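PDB 6G8Y: acetylated cis-Golgi protein, involved in ER-to-Golgi transport from Saccharomyces cerevisiae, which probably acts in ER-to-Golgi vesicle transport as the yeast homologue of the Golgi-stacking protein GRASP65, using a PDZ domain to bind protein partners. Local coordinates for residues 74-79 with 85-90; 41-46 with 58-63. All blocks are in the same frame, centred on the assembly; numbering follows the deposited sequence.

Interaction 1 of 2, residues 74-79 with 85-90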
ATOM      1  N   VAL A  74       6.618   0.724   5.089  1.00 12.18           N
ATOM      2  CA  VAL A  74       5.473   0.870   4.197  1.00 12.29           C
ATOM      3  C   VAL A  74       5.958   1.666   2.994  1.00 11.99           C
ATOM      4  O   VAL A  74       6.444   2.800   3.145  1.00 13.40           O
ATOM      5  CB  VAL A  74       4.336   1.617   4.924  1.00 14.72           C
ATOM      6  CG1 VAL A  74       3.115   1.791   4.038  1.00 15.97           C
ATOM      7  CG2 VAL A  74       3.990   0.858   6.207  1.00 16.45           C
ATOM      8  N   ASN A  75       5.830   1.081   1.813  1.00 11.55           N
ATOM      9  CA  ASN A  75       6.230   1.719   0.562  1.00 11.80           C
ATOM     10  C   ASN A  75       5.084   2.503  -0.014  1.00 11.63           C
ATOM     11  O   ASN A  75       4.015   1.933  -0.280  1.00 12.48           O
ATOM     12  CB  ASN A  75       6.722   0.688  -0.458  1.00 13.05           C
ATOM     13  CG  ASN A  75       7.770  -0.246   0.118  1.00 14.64           C
ATOM     14  OD1 ASN A  75       7.512  -1.418   0.288  1.00 15.08           O
ATOM     15  ND2 ASN A  75       8.974   0.280   0.430  1.00 18.66           N
ATOM     16  N   ILE A  76       5.315   3.803  -0.243  1.00 12.89           N
ATOM     17  CA  ILE A  76       4.272   4.706  -0.687  1.00 14.48           C
ATOM     18  C   ILE A  76       4.573   5.251  -2.066  1.00 15.62           C
ATOM     19  O   ILE A  76       5.727   5.488  -2.395  1.00 17.58           O
ATOM     20  CB  ILE A  76       4.109   5.837   0.338  1.00 16.53           C
ATOM     21  CG1 ILE A  76       3.448   5.227   1.596  1.00 20.69           C
ATOM     22  CG2 ILE A  76       3.290   7.001  -0.207  1.00 16.99           C
ATOM     23  CD1 ILE A  76       3.379   6.177   2.741  1.00 23.27           C
ATOM     24  N   TRP A  77       3.518   5.423  -2.842  1.00 15.37           N
ATOM     25  CA  TRP A  77       3.527   6.165  -4.114  0.57 18.37           C
ATOM     26  C   TRP A  77       2.627   7.372  -3.917  1.00 18.41           C
ATOM     27  O   TRP A  77       1.437   7.202  -3.650  1.00 16.55           O
ATOM     28  CB  TRP A  77       2.952   5.284  -5.228  0.57 20.70           C
ATOM     29  CG  TRP A  77       2.677   5.987  -6.560  0.57 24.16           C
ATOM     30  CD1 TRP A  77       1.453   6.290  -7.088  0.57 23.47           C
ATOM     31  CD2 TRP A  77       3.648   6.444  -7.509  0.57 24.87           C
ATOM     32  NE1 TRP A  77       1.599   6.895  -8.312  0.57 25.06           N
ATOM     33  CE2 TRP A  77       2.934   7.012  -8.593  0.57 26.03           C
ATOM     34  CE3 TRP A  77       5.051   6.426  -7.555  0.57 25.35           C
ATOM     35  CZ2 TRP A  77       3.574   7.563  -9.710  0.57 27.66           C
ATOM     36  CZ3 TRP A  77       5.689   6.982  -8.672  0.57 28.46           C
ATOM     37  CH2 TRP A  77       4.943   7.540  -9.731  0.57 29.42           C
ATOM     38  N   SER A  78       3.165   8.571  -4.060  1.00 20.18           N
ATOM     39  CA  SER A  78       2.333   9.781  -3.997  1.00 24.82           C
ATOM     40  C   SER A  78       1.766  10.045  -5.389  1.00 26.59           C
ATOM     41  O   SER A  78       2.543  10.268  -6.327  1.00 29.52           O
ATOM     42  CB  SER A  78       3.171  10.972  -3.537  1.00 31.05           C
ATOM     43  OG  SER A  78       2.366  12.138  -3.474  1.00 37.79           O
ATOM     44  N   ALA A  79       0.434  10.025  -5.515  1.00 25.94           N
ATOM     45  CA  ALA A  79      -0.243  10.088  -6.818  1.00 31.88           C
ATOM     46  C   ALA A  79       0.051  11.360  -7.593  1.00 38.23           C
ATOM     47  O   ALA A  79       0.330  11.299  -8.798  1.00 46.48           O
ATOM     48  CB  ALA A  79      -1.743   9.914  -6.656  1.00 31.47           C
ATOM     49  N   ARG A  85       8.242   7.033  -1.535  1.00 19.53           N
ATOM     50  CA  ARG A  85       8.978   7.183  -0.281  1.00 19.81           C
ATOM     51  C   ARG A  85       8.612   6.036   0.643  1.00 16.64           C
ATOM     52  O   ARG A  85       7.656   5.298   0.385  1.00 17.65           O
ATOM     53  CB  ARG A  85       8.669   8.499   0.434  1.00 19.91           C
ATOM     54  CG  ARG A  85       7.237   8.634   0.957  1.00 20.53           C
ATOM     55  CD  ARG A  85       7.047   9.945   1.712  1.00 22.08           C
ATOM     56  NE  ARG A  85       5.803   9.928   2.483  1.00 20.73           N
ATOM     57  CZ  ARG A  85       4.575  10.143   2.001  1.00 19.98           C
ATOM     58  NH1 ARG A  85       4.373  10.425   0.710  1.00 21.72           N
ATOM     59  NH2 ARG A  85       3.543  10.043   2.825  1.00 21.54           N
ATOM     60  N   ASP A  86       9.351   5.932   1.736  1.00 15.54           N
ATOM     61  CA  ASP A  86       9.081   4.920   2.736  1.00 15.72           C
ATOM     62  C   ASP A  86       8.635   5.575   4.012  1.00 16.34           C
ATOM     63  O   ASP A  86       9.263   6.525   4.482  1.00 18.47           O
ATOM     64  CB  ASP A  86      10.330   4.119   3.067  1.00 17.40           C
ATOM     65  CG  ASP A  86      10.867   3.350   1.898  1.00 20.10           C
ATOM     66  OD1 ASP A  86      10.100   2.931   1.014  1.00 21.20           O
ATOM     67  OD2 ASP A  86      12.100   3.162   1.876  1.00 23.78           O
ATOM     68  N   GLU A  87       7.540   5.083   4.571  1.00 14.24           N
ATOM     69  CA  GLU A  87       7.140   5.434   5.928  1.00 14.78           C
ATOM     70  C   GLU A  87       7.356   4.226   6.828  1.00 12.71           C
ATOM     71  O   GLU A  87       7.531   3.111   6.333  1.00 13.19           O
ATOM     72  CB  GLU A  87       5.667   5.872   5.973  1.00 15.85           C
ATOM     73  CG  GLU A  87       5.314   7.151   5.202  1.00 16.85           C
ATOM     74  CD  GLU A  87       5.686   8.471   5.873  1.00 18.65           C
ATOM     75  OE1 GLU A  87       6.166   8.508   7.012  1.00 18.71           O
ATOM     76  OE2 GLU A  87       5.466   9.513   5.215  1.00 23.39           O
ATOM     77  N   TYR A  88       7.332   4.459   8.131  1.00 12.82           N
ATOM     78  CA  TYR A  88       7.589   3.432   9.132  1.00 13.37           C
ATOM     79  C   TYR A  88       6.493   3.482  10.159  1.00 15.21           C
ATOM     80  O   TYR A  88       6.128   4.558  10.624  1.00 17.92           O
ATOM     81  CB  TYR A  88       8.951   3.668   9.777  1.00 13.81           C
ATOM     82  CG  TYR A  88      10.060   3.408   8.819  1.00 13.59           C
ATOM     83  CD1 TYR A  88      10.535   2.114   8.590  1.00 15.64           C
ATOM     84  CD2 TYR A  88      10.612   4.436   8.086  1.00 13.80           C
ATOM     85  CE1 TYR A  88      11.541   1.871   7.682  1.00 15.72           C
ATOM     86  CE2 TYR A  88      11.616   4.204   7.164  1.00 14.83           C
ATOM     87  CZ  TYR A  88      12.086   2.916   6.982  1.00 15.34           C
ATOM     88  OH  TYR A  88      13.086   2.659   6.064  1.00 18.47           O
ATOM     89  N   ILE A  89       5.957   2.325  10.515  1.00 14.64           N
ATOM     90  CA  ILE A  89       4.884   2.297  11.514  1.00 15.05           C
ATOM     91  C   ILE A  89       5.163   1.207  12.532  1.00 13.05           C
ATOM     92  O   ILE A  89       5.601   0.106  12.172  1.00 14.75           O
ATOM     93  CB  ILE A  89       3.497   2.150  10.869  1.00 16.36           C
ATOM     94  CG1 ILE A  89       2.368   2.165  11.915  1.00 20.68           C
ATOM     95  CG2 ILE A  89       3.429   0.926   9.982  1.00 16.60           C
ATOM     96  CD1 ILE A  89       1.084   1.529  11.434  1.00 35.58           C
ATOM     97  N   SER A  90       4.936   1.526  13.808  1.00 13.56           N
ATOM     98  CA  SER A  90       5.098   0.552  14.876  1.00 14.22           C
ATOM     99  C   SER A  90       3.905  -0.400  14.899  1.00 13.57           C
ATOM    100  O   SER A  90       2.745   0.035  14.985  1.00 13.77           O
ATOM    101  CB  SER A  90       5.206   1.251  16.230  1.00 16.39           C
ATOM    102  OG  SER A  90       6.430   1.947  16.323  1.00 19.60           O
TER

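Interaction 2 of 2, residues 41-46 with 58-63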
ATOM      1  N   ASP A  41       8.112  -5.401  -0.957  1.00 18.83           N
ATOM      2  CA  ASP A  41       7.378  -6.277  -1.868  1.00 20.36           C
ATOM      3  C   ASP A  41       6.017  -5.628  -2.159  1.00 17.30           C
ATOM      4  O   ASP A  41       5.423  -5.006  -1.261  1.00 15.50           O
ATOM      5  CB  ASP A  41       7.125  -7.642  -1.240  1.00 21.98           C
ATOM      6  CG  ASP A  41       8.396  -8.335  -0.782  1.00 31.72           C
ATOM      7  OD1 ASP A  41       9.366  -8.365  -1.555  1.00 33.45           O
ATOM      8  OD2 ASP A  41       8.408  -8.853   0.355  1.00 36.36           O
ATOM      9  N   PRO A  42       5.469  -5.811  -3.372  1.00 16.24           N
ATOM     10  CA  PRO A  42       4.165  -5.232  -3.635  1.00 16.34           C
ATOM     11  C   PRO A  42       3.084  -5.738  -2.687  1.00 14.73           C
ATOM     12  O   PRO A  42       3.152  -6.860  -2.156  1.00 15.30           O
ATOM     13  CB  PRO A  42       3.849  -5.708  -5.072  1.00 18.10           C
ATOM     14  CG  PRO A  42       5.204  -5.883  -5.664  1.00 22.13           C
ATOM     15  CD  PRO A  42       6.009  -6.492  -4.565  1.00 20.02           C
ATOM     16  N   VAL A  43       2.066  -4.916  -2.510  1.00 14.08           N
ATOM     17  CA  VAL A  43       0.892  -5.345  -1.753  1.00 12.99           C
ATOM     18  C   VAL A  43       0.295  -6.575  -2.478  1.00 14.46           C
ATOM     19  O   VAL A  43       0.069  -6.527  -3.678  1.00 15.79           O
ATOM     20  CB  VAL A  43      -0.149  -4.213  -1.658  1.00 14.18           C
ATOM     21  CG1 VAL A  43      -1.420  -4.692  -0.968  1.00 14.40           C
ATOM     22  CG2 VAL A  43       0.424  -3.000  -0.931  1.00 14.34           C
ATOM     23  N   PRO A  44       0.040  -7.667  -1.760  1.00 13.22           N
ATOM     24  CA  PRO A  44      -0.569  -8.820  -2.452  1.00 13.90           C
ATOM     25  C   PRO A  44      -2.074  -8.566  -2.649  1.00 13.73           C
ATOM     26  O   PRO A  44      -2.784  -8.170  -1.708  1.00 12.85           O
ATOM     27  CB  PRO A  44      -0.289  -9.979  -1.511  1.00 15.39           C
ATOM     28  CG  PRO A  44      -0.239  -9.348  -0.183  1.00 15.20           C
ATOM     29  CD  PRO A  44       0.357  -7.964  -0.360  1.00 13.19           C
ATOM     30  N   VAL A  45      -2.533  -8.803  -3.866  1.00 14.43           N
ATOM     31  CA  VAL A  45      -3.880  -8.448  -4.281  1.00 15.06           C
ATOM     32  C   VAL A  45      -4.508  -9.605  -5.066  1.00 15.11           C
ATOM     33  O   VAL A  45      -3.830 -10.264  -5.875  1.00 20.02           O
ATOM     34  CB  VAL A  45      -3.804  -7.172  -5.136  1.00 17.44           C
ATOM     35  CG1 VAL A  45      -5.078  -6.900  -5.875  1.00 20.39           C
ATOM     36  CG2 VAL A  45      -3.428  -5.982  -4.270  1.00 19.28           C
ATOM     37  N   VAL A  46      -5.802  -9.836  -4.811  1.00 12.47           N
ATOM     38  CA  VAL A  46      -6.657 -10.871  -5.441  1.00 13.20           C
ATOM     39  C   VAL A  46      -7.509 -10.167  -6.495  1.00 14.10           C
ATOM     40  O   VAL A  46      -8.126  -9.160  -6.195  1.00 15.64           O
ATOM     41  CB  VAL A  46      -7.605 -11.486  -4.375  1.00 15.42           C
ATOM     42  CG1 VAL A  46      -8.574 -12.491  -5.003  1.00 16.31           C
ATOM     43  CG2 VAL A  46      -6.807 -12.114  -3.261  1.00 15.77           C
ATOM     44  N   ARG A  58      -5.198 -12.417   4.243  1.00 11.00           N
ATOM     45  CA  ARG A  58      -4.470 -13.422   5.040  1.00 11.89           C
ATOM     46  C   ARG A  58      -2.959 -13.189   4.907  1.00 11.99           C
ATOM     47  O   ARG A  58      -2.228 -13.245   5.901  1.00 12.23           O
ATOM     48  CB  ARG A  58      -4.807 -14.856   4.623  1.00 14.82           C
ATOM     49  CG  ARG A  58      -4.183 -15.930   5.531  1.00 18.98           C
ATOM     50  CD  ARG A  58      -3.781 -17.202   4.770  1.00 24.42           C
ATOM     51  NE  ARG A  58      -2.755 -16.896   3.765  1.00 29.37           N
ATOM     52  CZ  ARG A  58      -1.451 -16.728   4.004  1.00 29.00           C
ATOM     53  NH1 ARG A  58      -0.920 -16.861   5.234  1.00 31.58           N
ATOM     54  NH2 ARG A  58      -0.658 -16.408   2.990  1.00 22.25           N
ATOM     55  N   ARG A  59      -2.479 -12.948   3.688  1.00 11.74           N
ATOM     56  CA  ARG A  59      -1.039 -12.744   3.469  1.00 11.37           C
ATOM     57  C   ARG A  59      -0.597 -11.479   4.200  1.00 11.27           C
ATOM     58  O   ARG A  59       0.478 -11.450   4.795  1.00 12.44           O
ATOM     59  CB  ARG A  59      -0.709 -12.675   1.977  1.00 13.37           C
ATOM     60  CG  ARG A  59       0.755 -12.662   1.624  1.00 16.58           C
ATOM     61  CD  ARG A  59       0.936 -13.018   0.152  1.00 21.56           C
ATOM     62  NE  ARG A  59       2.334 -12.970  -0.245  1.00 27.12           N
ATOM     63  CZ  ARG A  59       2.757 -12.890  -1.502  1.00 33.53           C
ATOM     64  NH1 ARG A  59       1.890 -12.850  -2.512  1.00 33.72           N
ATOM     65  NH2 ARG A  59       4.064 -12.850  -1.749  1.00 39.94           N
ATOM     66  N   ILE A  60      -1.408 -10.413   4.134  1.00  9.34           N
ATOM     67  CA  ILE A  60      -1.072  -9.168   4.811  1.00  9.74           C
ATOM     68  C   ILE A  60      -1.062  -9.336   6.323  1.00  9.61           C
ATOM     69  O   ILE A  60      -0.193  -8.807   6.997  1.00 10.78           O
ATOM     70  CB  ILE A  60      -1.989  -8.016   4.362  1.00 10.51           C
ATOM     71  CG1 ILE A  60      -1.735  -7.730   2.874  1.00 11.47           C
ATOM     72  CG2 ILE A  60      -1.718  -6.747   5.177  1.00 11.18           C
ATOM     73  CD1 ILE A  60      -2.790  -6.873   2.196  1.00 12.82           C
ATOM     74  N   THR A  61      -1.998 -10.110   6.855  1.00 10.16           N
ATOM     75  CA  THR A  61      -1.995 -10.445   8.275  1.00 10.22           C
ATOM     76  C   THR A  61      -0.661 -11.061   8.695  1.00 10.83           C
ATOM     77  O   THR A  61      -0.077 -10.680   9.713  1.00 11.17           O
ATOM     78  CB  THR A  61      -3.132 -11.409   8.643  1.00 11.31           C
ATOM     79  OG1 THR A  61      -4.400 -10.877   8.257  1.00 11.23           O
ATOM     80  CG2 THR A  61      -3.123 -11.693  10.149  1.00 11.53           C
ATOM     81  N   SER A  62      -0.164 -11.998   7.885  1.00 11.70           N
ATOM     82  CA  SER A  62       1.113 -12.640   8.178  0.55 14.04           C
ATOM     83  C   SER A  62       2.266 -11.652   8.139  1.00 13.82           C
ATOM     84  O   SER A  62       3.136 -11.691   8.991  1.00 13.10           O
ATOM     85  CB  SER A  62       1.341 -13.782   7.200  0.55 16.16           C
ATOM     86  OG  SER A  62       0.323 -14.762   7.341  0.55 18.08           O
ATOM     87  N   ILE A  63       2.275 -10.763   7.155  1.00 11.73           N
ATOM     88  CA  ILE A  63       3.330  -9.768   7.058  1.00 13.10           C
ATOM     89  C   ILE A  63       3.325  -8.895   8.301  1.00 12.02           C
ATOM     90  O   ILE A  63       4.371  -8.648   8.916  1.00 13.37           O
ATOM     91  CB  ILE A  63       3.150  -8.891   5.801  1.00 14.12           C
ATOM     92  CG1 ILE A  63       3.415  -9.706   4.535  1.00 14.01           C
ATOM     93  CG2 ILE A  63       4.080  -7.689   5.815  1.00 15.19           C
ATOM     94  CD1 ILE A  63       2.853  -9.101   3.271  1.00 15.71           C
TER

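Interaction 1 of 2, residues 74-79 with 85-90
Ile76 and Arg85 face each other as a hydrogen-bonded antiparallel pair, and on this side of the hairpin the packing is closest. Ile76 N and Arg85 N exchange bonds with each other's carbonyls, and Val74 and Glu87, the next hydrogen-bonded pair, do the same. Ile76 touches both Arg85, its partner, and Glu87, diagonally across: its CD1 abuts Glu87 CG at 3.3 Å, while CG2 lies 3.7 Å from Arg85 NH1, over one face of the guanidinium. Arg85 starts from the position between its backbone N and carbonyl carbon (chi1 66°) and then runs extended as far as NE, which carries the guanidinium across Ile76. There it grips Glu87 side-on, NE at 2.8 Å and NH2 at 3.1 Å from the same OE2, which lies in the guanidinium plane. A methionine in place of Arg85 would probably leave the Glu87 carboxylate without its charge partner, free to turn, and Ile76 less covered. The face of Asn75 and Asp86, the non-hydrogen-bonded pair between, is looser, joined across the strands by one side-chain bond. The two lie side by side, and Asn75 ND2 meets Asp86 OD1 at 2.9 Å from above the carboxylate plane, with a bent angle of 145°; ND2 also bonds Asp40. Solvent reaches the contact at the partly exposed Arg85, Asp86 and Glu87 of strand 83-90. Toward the end of the hairpin strand only the methyl contact of Val74 CG2 with Ile89 CG2 continues the apolar side. Strand 71-78 pairs along its other edge with strand 33-38, whose Asp33 forms a second salt bridge with Arg85; Trp20 of strand 19-20 packs against Ile76, Arg85 and Glu87, while helix 2-10 lies on the opposite face, touching Asn75 and Trp77.

Interaction 2 of 2, residues 41-46 with 58-63
Arg59 passes its aliphatic stem obliquely across the ring of Pro44, the residue that carries most of this contact. CG stands anti to the backbone N (chi1 -172°) and the chain stays extended to NE, so that successive carbons pass the proline: Arg59 CB lies 4.0 Å from Pro44 CG, and Arg59 CD comes to 3.7 Å from Pro44 CB. NH1 ends at the same distance, 3.7 Å, from Pro44 CB, the guanidinium being turned obliquely to the ring. No hydrogen bond joins the two segments; the contact is made by packing of carbons, with the guanidinium end against Pro44 CB, and Arg59 itself remains largely at the surface. Its backbone is tied weakly to Asp56 just ahead of the helix, and Asp56 also bonds to the backbone of Pro44, so the two sides of the contact share a neighbour. Ile60, next along the helix, is buried. With CG1 anti to the carbonyl carbon (chi1 -65°), the longer branch ends nearer the strand segment, CG1 lying 3.8 Å from Pro44 CG and 3.9 Å from Pro44 CD; CD1 then goes on to Val43 CG1 at 4.1 Å. The arrangement is that of a PDZ domain, in which a short helix packs against a small, strongly curved antiparallel sheet: here helix 57-66 lies against the break in strand 41-47, where Val43 and Pro44 interrupt the regular strand. Val43 points away from the helix at its CB, yet one methyl still meets Ile60, and the valine packs on Ile35 and Phe38 of strand 33-38. Ile63, a turn on, packs on Phe38 of strand 33-38, which Ile60 also touches.

Interactions 1 and 2 lie on opposite sides of the centre of the chain, their centres about 15 Å apart, yet strand 33-38 connects them: it pairs with strand 71-78 along one edge and with strand 41-47 along the other. In sequence they are consecutive, interaction 2 closing with helix 57-66 before strand 71-78 opens interaction 1. They meet directly at one point, where Asn75 OD1 of the hairpin lies 4.2 Å from Asp41 N, a packing contact. Ile35 takes part in both neighbourhoods, packing on Val74 and Ile76 from the one and on Val43 from the other. Thus one contact joins strand to strand, the other helix to sheet.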